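Local coordinates for protein hydrolase, isochorismatase family (Pseudomonas putida, PDB 4L08) that probably hydrolyses maleamate to maleate and ammonia, as an amidase of the isochorismatase family acting in microbial breakdown of N-heterocycles, at residues Ala144-Ala149 / Cys171-Lys176; Phe29-Thr34 / Gly95-Glu100; Ala10-Pro15 / Gln187-Asp192; His21-Val26 / Asp137-Thr142; Leu80-Lys85 / Lys117-Phe122. The protein carries 1 engineered substitution. All coordinates share one frame; numbering follows the deposited sequence.

Contact 1: residues Ala144-Ala149 / Cys171-Lys176. Engineered in segment 144-149: Ala149 (natural residue Cys). With MAE (maleic acid), chain I.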
# COMPACT_ATOMS: atom_id res chain seq x y z
N ALA A 144 13.41 2.74 -4.49
CA ALA A 144 12.92 1.89 -5.57
C ALA A 144 12.15 0.70 -4.98
O ALA A 144 12.53 0.18 -3.93
CB ALA A 144 14.08 1.41 -6.43
N THR A 145 11.08 0.26 -5.63
CA THR A 145 10.54 0.90 -6.83
C THR A 145 9.34 1.76 -6.48
O THR A 145 8.66 1.51 -5.48
CB THR A 145 10.14 -0.13 -7.91
OG1 THR A 145 9.07 -0.95 -7.42
CG2 THR A 145 11.32 -1.02 -8.28
N THR A 146 9.10 2.79 -7.29
CA THR A 146 8.06 3.78 -7.01
C THR A 146 6.65 3.19 -6.99
O THR A 146 5.83 3.60 -6.16
CB THR A 146 8.17 5.02 -7.93
OG1 THR A 146 6.88 5.38 -8.44
CG2 THR A 146 9.10 4.76 -9.08
N SER A 147 6.38 2.24 -7.87
CA SER A 147 5.09 1.55 -7.87
C SER A 147 5.06 0.38 -6.89
O SER A 147 4.01 -0.22 -6.64
CB SER A 147 4.71 1.08 -9.28
OG SER A 147 5.62 0.11 -9.77
N GLY A 148 6.22 0.06 -6.32
CA GLY A 148 6.34 -1.04 -5.38
C GLY A 148 6.52 -0.60 -3.94
O GLY A 148 5.58 -0.14 -3.29
N ALA A 149 7.75 -0.74 -3.45
CA ALA A 149 8.09 -0.46 -2.06
C ALA A 149 7.93 1.00 -1.66
O ALA A 149 7.57 1.29 -0.52
CB ALA A 149 9.50 -0.94 -1.75
N CYS A 171 13.03 8.74 -7.17
CA CYS A 171 12.31 7.48 -7.32
C CYS A 171 12.60 6.79 -8.65
O CYS A 171 12.52 7.41 -9.71
CB CYS A 171 10.81 7.70 -7.17
SG CYS A 171 10.35 8.38 -5.57
N ALA A 172 12.93 5.51 -8.56
CA ALA A 172 13.24 4.70 -9.74
C ALA A 172 12.28 3.52 -9.85
O ALA A 172 11.94 2.89 -8.84
CB ALA A 172 14.67 4.22 -9.68
N ASP A 173 11.85 3.23 -11.07
CA ASP A 173 11.04 2.05 -11.35
C ASP A 173 11.55 1.37 -12.62
O ASP A 173 12.38 1.92 -13.34
CB ASP A 173 9.56 2.43 -11.51
CG ASP A 173 8.61 1.35 -10.98
OD1 ASP A 173 8.94 0.14 -11.04
OD2 ASP A 173 7.52 1.72 -10.51
N ARG A 174 11.05 0.17 -12.89
CA ARG A 174 11.46 -0.59 -14.07
C ARG A 174 10.60 -0.29 -15.30
O ARG A 174 10.92 -0.75 -16.40
CB ARG A 174 11.53 -2.10 -13.76
CG ARG A 174 10.31 -2.68 -13.06
CD ARG A 174 10.48 -4.16 -12.76
NE ARG A 174 11.41 -4.41 -11.65
CZ ARG A 174 11.06 -4.44 -10.36
NH1 ARG A 174 9.81 -4.22 -9.99
NH2 ARG A 174 11.98 -4.68 -9.44
N ALA A 175 9.53 0.48 -15.11
CA ALA A 175 8.61 0.84 -16.19
C ALA A 175 7.97 2.21 -15.97
O ALA A 175 7.59 2.55 -14.84
CB ALA A 175 7.54 -0.23 -16.35
N LYS A 176 7.85 2.98 -17.04
CA LYS A 176 7.35 4.36 -16.99
C LYS A 176 5.88 4.47 -16.56
O LYS A 176 5.51 5.39 -15.82
CB LYS A 176 7.54 5.04 -18.35
CG LYS A 176 7.53 6.56 -18.30
CD LYS A 176 7.00 7.14 -19.61
CE LYS A 176 7.54 8.55 -19.87
NZ LYS A 176 8.98 8.52 -20.32
C1 MAE I . 8.33 -4.35 -5.57
O1 MAE I . 8.65 -3.92 -6.71
O2 MAE I . 7.18 -4.20 -5.09
C2 MAE I . 9.35 -5.06 -4.76
C3 MAE I . 10.38 -4.47 -4.16
C4 MAE I . 10.70 -3.02 -4.21
O3 MAE I . 9.94 -2.21 -4.78
O4 MAE I . 11.76 -2.64 -3.67

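Contact 2: residues Phe29-Thr34 / Gly95-Glu100. With MAE (maleic acid), chain I.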
# COMPACT_ATOMS: atom_id res chain seq x y z
N PHE A 29 17.31 0.72 -1.93
CA PHE A 29 18.38 1.05 -2.86
C PHE A 29 19.56 0.11 -2.66
O PHE A 29 20.71 0.54 -2.55
CB PHE A 29 18.82 2.51 -2.71
CG PHE A 29 18.13 3.46 -3.66
CD1 PHE A 29 17.65 3.02 -4.88
CD2 PHE A 29 18.02 4.81 -3.34
CE1 PHE A 29 17.03 3.90 -5.76
CE2 PHE A 29 17.40 5.69 -4.22
CZ PHE A 29 16.91 5.24 -5.43
N SER A 30 19.26 -1.19 -2.58
CA SER A 30 20.28 -2.22 -2.51
C SER A 30 20.68 -2.64 -3.93
O SER A 30 20.02 -2.25 -4.90
CB SER A 30 19.79 -3.42 -1.70
OG SER A 30 18.60 -3.95 -2.24
N TYR A 31 21.75 -3.42 -4.05
CA TYR A 31 22.26 -3.84 -5.35
C TYR A 31 21.24 -4.65 -6.16
O TYR A 31 21.19 -4.55 -7.39
CB TYR A 31 23.57 -4.61 -5.22
CG TYR A 31 24.74 -3.72 -4.84
CD1 TYR A 31 25.14 -2.66 -5.67
CD2 TYR A 31 25.47 -3.94 -3.67
CE1 TYR A 31 26.21 -1.85 -5.33
CE2 TYR A 31 26.54 -3.13 -3.32
CZ TYR A 31 26.90 -2.09 -4.15
OH TYR A 31 27.96 -1.28 -3.82
N GLY A 32 20.42 -5.44 -5.46
CA GLY A 32 19.34 -6.20 -6.08
C GLY A 32 18.38 -5.37 -6.92
O GLY A 32 17.80 -5.87 -7.88
N PHE A 33 18.22 -4.09 -6.56
CA PHE A 33 17.28 -3.19 -7.23
C PHE A 33 17.94 -2.06 -8.05
O PHE A 33 17.24 -1.30 -8.72
CB PHE A 33 16.31 -2.59 -6.21
CG PHE A 33 15.48 -3.61 -5.49
CD1 PHE A 33 14.40 -4.22 -6.11
CD2 PHE A 33 15.78 -3.96 -4.18
CE1 PHE A 33 13.64 -5.17 -5.45
CE2 PHE A 33 15.02 -4.90 -3.50
CZ PHE A 33 13.95 -5.51 -4.14
N THR A 34 19.27 -1.97 -8.00
CA THR A 34 20.00 -0.85 -8.60
C THR A 34 21.13 -1.28 -9.56
O THR A 34 21.63 -0.45 -10.32
CB THR A 34 20.61 0.07 -7.53
OG1 THR A 34 21.53 -0.67 -6.72
CG2 THR A 34 19.52 0.66 -6.64
N GLY A 95 23.49 -12.40 3.48
CA GLY A 95 24.87 -12.74 3.16
C GLY A 95 25.28 -12.54 1.72
O GLY A 95 26.46 -12.66 1.39
N SER A 96 24.31 -12.25 0.85
CA SER A 96 24.59 -12.05 -0.57
C SER A 96 24.81 -10.57 -0.90
O SER A 96 24.49 -9.69 -0.10
CB SER A 96 23.47 -12.63 -1.44
OG SER A 96 22.33 -11.79 -1.47
N ARG A 97 25.35 -10.31 -2.09
CA ARG A 97 25.61 -8.95 -2.56
C ARG A 97 24.30 -8.20 -2.86
O ARG A 97 24.24 -6.97 -2.75
CB ARG A 97 26.51 -8.98 -3.79
CG ARG A 97 27.17 -7.65 -4.11
CD ARG A 97 27.89 -7.67 -5.44
NE ARG A 97 28.18 -6.30 -5.87
CZ ARG A 97 27.51 -5.65 -6.82
NH1 ARG A 97 27.84 -4.41 -7.12
NH2 ARG A 97 26.51 -6.24 -7.46
N LEU A 98 23.27 -8.95 -3.25
CA LEU A 98 21.95 -8.43 -3.59
C LEU A 98 21.35 -7.56 -2.48
O LEU A 98 20.65 -6.57 -2.75
CB LEU A 98 20.99 -9.60 -3.86
CG LEU A 98 21.02 -10.53 -5.09
CD1 LEU A 98 20.47 -9.83 -6.33
CD2 LEU A 98 22.38 -11.16 -5.38
N VAL A 99 21.64 -7.94 -1.24
CA VAL A 99 21.05 -7.35 -0.04
C VAL A 99 21.74 -6.06 0.40
O VAL A 99 21.08 -5.15 0.92
CB VAL A 99 21.05 -8.40 1.10
CG1 VAL A 99 21.01 -7.76 2.49
CG2 VAL A 99 19.90 -9.37 0.91
N GLU A 100 23.05 -5.98 0.19
CA GLU A 100 23.84 -4.82 0.60
C GLU A 100 23.37 -3.53 -0.07
O GLU A 100 23.02 -3.53 -1.25
CB GLU A 100 25.33 -5.05 0.32
CG GLU A 100 25.97 -6.19 1.11
CD GLU A 100 25.92 -5.98 2.62
OE1 GLU A 100 26.43 -4.94 3.11
OE2 GLU A 100 25.37 -6.85 3.33
C1 MAE I . 8.33 -4.35 -5.57
O1 MAE I . 8.65 -3.92 -6.71
O2 MAE I . 7.18 -4.20 -5.09
C2 MAE I . 9.35 -5.06 -4.76
C3 MAE I . 10.38 -4.47 -4.16
C4 MAE I . 10.70 -3.02 -4.21
O3 MAE I . 9.94 -2.21 -4.78
O4 MAE I . 11.76 -2.64 -3.67

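Contact 3: residues Ala10-Pro15 / Gln187-Asp192. With MAE (maleic acid), chain M.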
# COMPACT_ATOMS: atom_id res chain seq x y z
N ALA A 10 -13.97 15.42 -4.41
CA ALA A 10 -13.78 14.38 -3.41
C ALA A 10 -12.76 14.81 -2.34
O ALA A 10 -12.57 14.11 -1.35
CB ALA A 10 -13.35 13.08 -4.08
N GLY A 11 -12.13 15.95 -2.57
CA GLY A 11 -11.22 16.56 -1.60
C GLY A 11 -9.82 15.98 -1.60
O GLY A 11 -9.18 15.89 -0.55
N PHE A 12 -9.35 15.58 -2.78
CA PHE A 12 -7.99 15.06 -2.93
C PHE A 12 -7.04 16.14 -3.46
O PHE A 12 -7.47 17.10 -4.10
CB PHE A 12 -7.96 13.85 -3.86
CG PHE A 12 -8.60 12.61 -3.29
CD1 PHE A 12 -8.01 11.92 -2.23
CD2 PHE A 12 -9.79 12.13 -3.82
CE1 PHE A 12 -8.61 10.78 -1.72
CE2 PHE A 12 -10.39 10.99 -3.31
CZ PHE A 12 -9.80 10.31 -2.26
N GLY A 13 -5.75 15.97 -3.17
CA GLY A 13 -4.70 16.79 -3.77
C GLY A 13 -4.29 18.03 -3.00
O GLY A 13 -3.51 18.84 -3.49
N ASN A 14 -4.83 18.19 -1.79
CA ASN A 14 -4.48 19.30 -0.91
C ASN A 14 -3.00 19.29 -0.50
O ASN A 14 -2.42 18.22 -0.30
CB ASN A 14 -5.37 19.30 0.33
CG ASN A 14 -6.82 19.61 0.01
OD1 ASN A 14 -7.71 18.79 0.24
ND2 ASN A 14 -7.07 20.80 -0.53
N PRO A 15 -2.38 20.48 -0.39
CA PRO A 15 -0.97 20.55 0.03
C PRO A 15 -0.78 20.10 1.48
O PRO A 15 -1.69 20.26 2.31
CB PRO A 15 -0.63 22.04 -0.11
CG PRO A 15 -1.94 22.74 0.00
CD PRO A 15 -2.93 21.83 -0.66
N GLN A 187 0.35 11.94 -4.96
CA GLN A 187 0.03 13.37 -5.03
C GLN A 187 -1.42 13.67 -4.66
O GLN A 187 -1.70 14.68 -4.02
CB GLN A 187 0.38 13.94 -6.41
CG GLN A 187 0.05 15.41 -6.62
CD GLN A 187 0.63 16.32 -5.55
OE1 GLN A 187 1.75 16.13 -5.08
NE2 GLN A 187 -0.15 17.33 -5.16
N GLN A 188 -2.33 12.78 -5.05
CA GLN A 188 -3.75 12.95 -4.73
C GLN A 188 -4.09 12.56 -3.29
O GLN A 188 -4.82 13.28 -2.61
CB GLN A 188 -4.63 12.16 -5.70
CG GLN A 188 -4.63 12.68 -7.14
CD GLN A 188 -5.04 14.14 -7.25
OE1 GLN A 188 -4.30 14.96 -7.80
NE2 GLN A 188 -6.21 14.48 -6.72
N LYS A 189 -3.55 11.43 -2.83
CA LYS A 189 -4.08 10.79 -1.63
C LYS A 189 -3.16 10.76 -0.41
O LYS A 189 -3.64 10.78 0.73
CB LYS A 189 -4.54 9.36 -1.95
CG LYS A 189 -5.51 9.26 -3.13
CD LYS A 189 -5.97 7.84 -3.37
CE LYS A 189 -6.89 7.78 -4.58
NZ LYS A 189 -7.54 6.45 -4.73
N TYR A 190 -1.84 10.71 -0.63
CA TYR A 190 -0.92 10.32 0.45
C TYR A 190 0.16 11.32 0.84
O TYR A 190 0.49 11.45 2.02
CB TYR A 190 -0.31 8.95 0.15
CG TYR A 190 -1.34 7.90 -0.22
CD1 TYR A 190 -2.26 7.43 0.72
CD2 TYR A 190 -1.39 7.37 -1.51
CE1 TYR A 190 -3.20 6.48 0.38
CE2 TYR A 190 -2.33 6.41 -1.86
CZ TYR A 190 -3.23 5.97 -0.91
OH TYR A 190 -4.17 5.02 -1.24
N GLY A 191 0.72 12.03 -0.14
CA GLY A 191 1.80 12.99 0.15
C GLY A 191 2.09 13.94 -0.99
O GLY A 191 1.53 13.82 -2.07
N ASP A 192 2.98 14.91 -0.74
CA ASP A 192 3.38 15.86 -1.77
C ASP A 192 4.53 15.34 -2.61
O ASP A 192 5.59 14.97 -2.09
CB ASP A 192 3.74 17.23 -1.16
CG ASP A 192 2.55 18.19 -1.12
OD1 ASP A 192 1.42 17.79 -1.50
OD2 ASP A 192 2.74 19.35 -0.71
C1 MAE M . -9.76 6.45 -1.37
O1 MAE M . -10.89 6.84 -1.73
O2 MAE M . -8.80 6.36 -2.17
C2 MAE M . -9.53 6.09 0.05
C3 MAE M . -10.14 5.06 0.65
C4 MAE M . -11.12 4.18 -0.03
O3 MAE M . -10.85 3.72 -1.17
O4 MAE M . -12.18 3.90 0.57

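Contact 4: residues His21-Val26 / Asp137-Thr142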
# COMPACT_ATOMS: atom_id res chain seq x y z
N HIS A 21 10.68 18.38 12.22
CA HIS A 21 11.58 17.28 12.59
C HIS A 21 11.61 16.26 11.48
O HIS A 21 10.92 15.24 11.54
CB HIS A 21 11.15 16.63 13.90
CG HIS A 21 11.07 17.59 15.06
ND1 HIS A 21 12.13 17.88 15.84
CD2 HIS A 21 10.00 18.33 15.56
CE1 HIS A 21 11.76 18.76 16.80
NE2 HIS A 21 10.46 19.03 16.62
N PRO A 22 12.42 16.51 10.44
CA PRO A 22 12.41 15.64 9.27
C PRO A 22 13.29 14.41 9.43
O PRO A 22 14.24 14.42 10.20
CB PRO A 22 12.95 16.54 8.14
CG PRO A 22 13.14 17.89 8.74
CD PRO A 22 13.28 17.68 10.21
N ALA A 23 12.94 13.36 8.69
CA ALA A 23 13.75 12.16 8.58
C ALA A 23 13.70 11.72 7.13
O ALA A 23 12.69 11.90 6.45
CB ALA A 23 13.22 11.06 9.48
N ILE A 24 14.80 11.17 6.64
CA ILE A 24 14.83 10.67 5.27
C ILE A 24 14.86 9.15 5.27
O ILE A 24 15.67 8.53 5.95
CB ILE A 24 15.96 11.31 4.41
CG1 ILE A 24 16.45 10.37 3.31
CG2 ILE A 24 17.13 11.75 5.28
CD1 ILE A 24 15.58 10.38 2.07
N ILE A 25 13.93 8.56 4.51
CA ILE A 25 13.84 7.11 4.37
C ILE A 25 14.24 6.70 2.97
O ILE A 25 13.59 7.07 1.99
CB ILE A 25 12.41 6.60 4.66
CG1 ILE A 25 11.93 7.09 6.03
CG2 ILE A 25 12.37 5.07 4.57
CD1 ILE A 25 10.43 7.02 6.20
N VAL A 26 15.31 5.92 2.88
CA VAL A 26 15.80 5.43 1.59
C VAL A 26 15.34 3.98 1.41
O VAL A 26 15.81 3.07 2.11
CB VAL A 26 17.33 5.54 1.48
CG1 VAL A 26 17.79 5.24 0.06
CG2 VAL A 26 17.79 6.93 1.90
N ASP A 137 8.19 14.27 12.59
CA ASP A 137 6.85 14.67 12.14
C ASP A 137 6.67 14.59 10.63
O ASP A 137 5.55 14.47 10.13
CB ASP A 137 6.47 16.07 12.67
CG ASP A 137 7.51 17.14 12.32
OD1 ASP A 137 8.20 17.03 11.29
OD2 ASP A 137 7.61 18.12 13.10
N THR A 138 7.78 14.64 9.90
CA THR A 138 7.76 14.63 8.44
C THR A 138 8.82 13.68 7.91
O THR A 138 9.96 13.69 8.37
CB THR A 138 7.99 16.04 7.86
OG1 THR A 138 7.10 16.97 8.48
CG2 THR A 138 7.76 16.06 6.36
N VAL A 139 8.44 12.85 6.94
CA VAL A 139 9.38 11.94 6.30
C VAL A 139 9.48 12.23 4.81
O VAL A 139 8.47 12.42 4.14
CB VAL A 139 9.03 10.45 6.54
CG1 VAL A 139 9.26 10.07 7.99
CG2 VAL A 139 7.60 10.13 6.11
N VAL A 140 10.71 12.28 4.30
CA VAL A 140 10.93 12.33 2.86
C VAL A 140 11.32 10.93 2.38
O VAL A 140 12.33 10.37 2.81
CB VAL A 140 11.92 13.46 2.43
CG1 VAL A 140 12.85 13.87 3.58
CG2 VAL A 140 12.72 13.08 1.18
N VAL A 141 10.47 10.37 1.53
CA VAL A 141 10.62 9.00 1.05
C VAL A 141 11.28 9.00 -0.32
O VAL A 141 10.85 9.70 -1.24
CB VAL A 141 9.26 8.25 0.99
CG1 VAL A 141 9.44 6.81 0.56
CG2 VAL A 141 8.55 8.31 2.34
N THR A 142 12.34 8.21 -0.44
CA THR A 142 13.10 8.04 -1.67
C THR A 142 13.31 6.55 -1.90
O THR A 142 13.18 5.76 -0.97
CB THR A 142 14.49 8.71 -1.57
OG1 THR A 142 15.23 8.13 -0.49
CG2 THR A 142 14.36 10.22 -1.34

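Contact 5: residues Leu80-Lys85 / Lys117-Phe122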
# COMPACT_ATOMS: atom_id res chain seq x y z
N LEU A 80 6.37 -17.28 3.21
CA LEU A 80 5.78 -15.99 2.81
C LEU A 80 5.12 -16.05 1.43
O LEU A 80 5.81 -16.21 0.42
CB LEU A 80 6.83 -14.88 2.85
CG LEU A 80 7.41 -14.51 4.22
CD1 LEU A 80 8.70 -13.73 4.05
CD2 LEU A 80 6.40 -13.73 5.04
N PRO A 81 3.78 -15.90 1.38
CA PRO A 81 3.01 -16.00 0.13
C PRO A 81 3.32 -14.91 -0.90
O PRO A 81 2.95 -15.05 -2.07
CB PRO A 81 1.56 -15.89 0.60
CG PRO A 81 1.63 -15.21 1.92
CD PRO A 81 2.91 -15.69 2.54
N TRP A 82 3.97 -13.83 -0.48
CA TRP A 82 4.40 -12.79 -1.40
C TRP A 82 5.49 -13.29 -2.31
O TRP A 82 5.59 -12.86 -3.47
CB TRP A 82 4.86 -11.54 -0.65
CG TRP A 82 5.16 -10.38 -1.55
CD1 TRP A 82 4.37 -9.86 -2.58
CD2 TRP A 82 6.36 -9.53 -1.55
NE1 TRP A 82 4.98 -8.80 -3.18
CE2 TRP A 82 6.17 -8.54 -2.62
CE3 TRP A 82 7.53 -9.49 -0.79
CZ2 TRP A 82 7.12 -7.57 -2.90
CZ3 TRP A 82 8.48 -8.50 -1.08
CH2 TRP A 82 8.28 -7.56 -2.11
N LEU A 83 6.31 -14.20 -1.80
CA LEU A 83 7.38 -14.82 -2.57
C LEU A 83 6.88 -15.83 -3.62
O LEU A 83 7.62 -16.22 -4.52
CB LEU A 83 8.40 -15.48 -1.63
CG LEU A 83 9.59 -14.66 -1.10
CD1 LEU A 83 9.42 -13.13 -1.21
CD2 LEU A 83 9.91 -15.06 0.34
N GLU A 84 5.62 -16.25 -3.49
CA GLU A 84 4.97 -17.06 -4.51
C GLU A 84 4.63 -16.20 -5.73
O GLU A 84 4.87 -16.60 -6.87
CB GLU A 84 3.72 -17.74 -3.95
CG GLU A 84 3.06 -18.75 -4.88
CD GLU A 84 1.69 -19.20 -4.41
OE1 GLU A 84 0.93 -18.36 -3.86
OE2 GLU A 84 1.35 -20.39 -4.59
N LYS A 85 4.07 -15.01 -5.48
CA LYS A 85 3.72 -14.06 -6.53
C LYS A 85 4.94 -13.41 -7.18
O LYS A 85 5.01 -13.31 -8.41
CB LYS A 85 2.79 -12.97 -5.99
CG LYS A 85 1.36 -13.06 -6.49
CD LYS A 85 1.26 -12.64 -7.94
CE LYS A 85 -0.10 -13.00 -8.51
NZ LYS A 85 -0.09 -13.01 -9.99
N LYS A 117 10.66 -7.83 5.14
CA LYS A 117 10.33 -9.02 4.35
C LYS A 117 9.22 -8.77 3.34
O LYS A 117 8.94 -9.61 2.49
CB LYS A 117 9.95 -10.19 5.27
CG LYS A 117 10.86 -10.39 6.48
CD LYS A 117 12.22 -10.97 6.13
CE LYS A 117 13.14 -10.95 7.35
NZ LYS A 117 14.39 -11.73 7.14
N GLY A 118 8.58 -7.60 3.43
CA GLY A 118 7.53 -7.22 2.50
C GLY A 118 7.88 -5.97 1.70
O GLY A 118 9.03 -5.52 1.71
N ALA A 119 6.88 -5.43 1.00
CA ALA A 119 7.06 -4.24 0.16
C ALA A 119 7.18 -2.96 0.98
O ALA A 119 8.11 -2.18 0.77
CB ALA A 119 5.91 -4.13 -0.83
N SER A 120 6.26 -2.75 1.92
CA SER A 120 6.27 -1.57 2.78
C SER A 120 7.41 -1.61 3.80
O SER A 120 7.74 -2.67 4.35
CB SER A 120 4.94 -1.43 3.51
OG SER A 120 4.99 -0.38 4.46
N SER A 121 7.99 -0.45 4.06
CA SER A 121 9.10 -0.32 5.00
C SER A 121 8.66 -0.36 6.46
O SER A 121 9.48 -0.58 7.35
CB SER A 121 9.89 0.96 4.72
OG SER A 121 10.64 0.83 3.53
N PHE A 122 7.36 -0.14 6.68
CA PHE A 122 6.80 -0.08 8.03
C PHE A 122 6.29 -1.43 8.52
O PHE A 122 6.27 -1.69 9.73
CB PHE A 122 5.69 0.96 8.11
CG PHE A 122 6.17 2.38 8.07
CD1 PHE A 122 6.52 2.99 6.87
CD2 PHE A 122 6.28 3.12 9.25
CE1 PHE A 122 6.97 4.30 6.84
CE2 PHE A 122 6.73 4.43 9.22
CZ PHE A 122 7.07 5.02 8.01

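Contact 1: residues Ala144-Ala149 / Cys171-Lys176
Asp173 turns its carboxylate to Ser147 and takes two bonds from that single residue. Ser147 OG meets Asp173 OD2 at 2.6 Å on its syn lone pair, while Ser147 N reaches the same OD2 at 2.9 Å from above the carboxylate plane. The hydroxyl, held between its own backbone N and carbonyl carbon (chi1 64°), can join the amide at one acceptor, which is why a short polar residue suits the start of helix 146-159. Asp173 OD1 accepts from Arg174 N, so the acid also fixes the turn that leaves strand 163-172. Thr146 crosses Asp173 at about a right angle, with its CG2 methyl 3.4 Å from Asp173 CB. Thr145 instead lays CG2 over one face of the Arg174 guanidinium. The edge of that group faces maleate O1 in its plane through a weak 3.5 Å bond from Arg174 NH1, and Thr40 O holds NH2. A cis peptide bond precedes Thr145, whose N gives maleate O3 a nearly straight bond of 2.9 Å (171°). Ala149 N, belonging to an engineered residue that is naturally cysteine, donates to the same O3 at 3.0 Å. Two N-H groups converging on one ligand oxygen are consistent with an oxyanion hole, and the nearby arginine probably helps to balance the negative charge of the other carboxylate.

Contact 2: residues Phe29-Thr34 / Gly95-Glu100
Arg97 lies flat on the Tyr31 ring in a cation-pi stack, tying the loop before strand 112-116 to the short helix 31-34 that follows strand 22-27 of the parallel-sheet isochorismatase domain. Arg97 CZ stands 4.0 Å from the Tyr31 ring centroid, and the two planes are only 19° apart. The arginine chain runs extended from CG to NE, with CG turned opposite its backbone N (chi1 -163°), and this length carries the guanidinium over the ring. Tyr31 CG, anti to its carbonyl carbon (chi1 -72°), sets the ring beneath it. A salt bridge to Asp35 and a bond to Tyr38 OH hold Arg97 NH2, while Met103 N bonds the tyrosine hydroxyl, so both ends of the stack are fixed. At the ring edge, in its plane, Arg97 O lies 3.4 Å from Tyr31 CD2. Were this tyrosine an alanine, the guanidinium would probably lose the aromatic face beneath it and be freer to swing about Asp35. The backbones meet directly as well: Tyr31 N donates to Glu100 O at 3.1 Å, and Gly32 N reaches Leu98 O at 2.9 Å on a lone pair in the carbonyl plane. Gly32 lets the two backbones come close, and the Leu98 CD1 methyl rests on its CA. One residue further on, Phe33 offers a ring face to the bound maleate, whose O4 hovers 3.6 Å above the plane, toward the rim.

Contact 3: residues Ala10-Pro15 / Gln187-Asp192
Gly13 N donates to Gln188 O at 2.9 Å, meeting a lone pair in the carbonyl plane although the bond is bent (137° at the hydrogen). This fastens the N-terminal loop to the last turn of helix 176-189. Gly13 has backbone angles at which a side chain would jam against the preceding carbonyl, and the lack of one lets the loop come close. Phe12 points into the contact with its ring edge toward Gln188 O, and its CE1 lies 3.7 Å from Lys189 CG. Gln188, bent at its second torsion (chi2 -57°), brings NE2 to within 3.4 Å of Phe12 CB. Lys189, stretched out beyond CG, crosses the ring obliquely, and its NZ gives a 2.9 Å bond to O2 of the maleate, also bound by Thr145 and Arg174 of the second subunit. A long, charged residue can thus cross the dimer interface to an anion in the partner's pocket. Lys85 of the second subunit bonds to both Gln187 O and Asn14 O, stitching the segments together. Gly11, with positive phi, closes helix 4-9 in a Schellman motif; from there the loop passes the end of helix 176-189, and Pro15 comes beside Asp192, where strand 192-194 begins.

Contact 4: residues His21-Val26 / Asp137-Thr142
Strands 22-26 and 138-142 run parallel, 4.7 Å apart at their closest and 23° from exact alignment, pairing Pro22 with Thr138 through to Val26 with Thr142. At the N-terminal end of the pair the Asp137 carboxylate reaches across: OD1 accepts from His21 N at 3.0 Å on the syn side but tilted out of the carboxylate plane, and Thr138 OG1 reaches that oxygen from the other face. OD2 accepts from Val20 N. Were Asp137 an alanine, His21 N, Val20 N and the Thr138 hydroxyl would probably lose this acceptor, leaving the pairing's start less firmly held. On the face bearing Ile24 and Thr142, Ile24 CD1 lies 3.6 Å from Thr142 CG2, the side chains crossing at about a right angle. Thr142 OG1 bonds to Ile25 O at 3.2 Å, joining Thr142 N on that carbonyl. On the reverse face, Ile25 CD1 packs 3.7 Å from Val139 CB. Beta-branched residues suit such extended backbone, and helices 45-60 and 196-207 cover the Ile24 side, as befits central strands of a parallel alpha/beta sandwich.

Contact 5: residues Leu80-Lys85 / Lys117-Phe122
Trp82 turns one face of its indole to Ala119 N, which lies 4.0 Å above the ring plane and is displaced toward the rim. The contact joins helix 82-85 to the loop leaving strand 112-116, at the C-terminal end of the parallel sheet where an isochorismatase-type domain carries its ligand pocket. The carbonyl of Lys117 comes obliquely to the six-membered ring, its O 3.6 Å from Trp82 CE3, and Tyr72 OH bonds the same oxygen. Across the six-membered ring from this carbonyl, Ala119 CB packs 4.2 Å from Trp82 CZ2, a small residue that leaves room for the broad ring. The indole gets there because CG stands opposite the backbone N (chi1 -174°), pointing the ring across to the loop. Trp82 also belongs to the maleate pocket, its side chain about 4 Å at nearest atoms from the ligand, and Lys189 of the second subunit packs against it, so a large flat hydrophobic group serves three neighbours at once. Further out, Leu80 crosses Lys117 at about a right angle, its CD1 methyl 3.9 Å from Lys117 CB. The lysine then leads its amine away to a salt bridge with Glu76, so the aliphatic root packs while the charge is met separately. Past Ala119 the loop folds into an ST turn, in which Ser120 OG accepts from Phe122 N at 3.3 Å.

From the N terminus, contact 3 opens first and closes last, bringing residues 10-15 to the end of helix 176-189 and enclosing the other four. Within it, contact 4 joins strands 22-27 and 138-144 at the middle of the sheet. Contacts 2 and 5 both nest inside the loop that contact 4 closes, and they cross, their segments alternating along the chain. Contact 1 follows in series after contact 4, closing the beta-alpha-beta unit of strand 138-144, helix 146-159 and strand 163-172. It touches contact 2 through Ala144 and Phe29, and contact 5 through Ala149 and Ala119. These three share one maleate pocket, whereas contact 3 reaches the pocket of the second subunit.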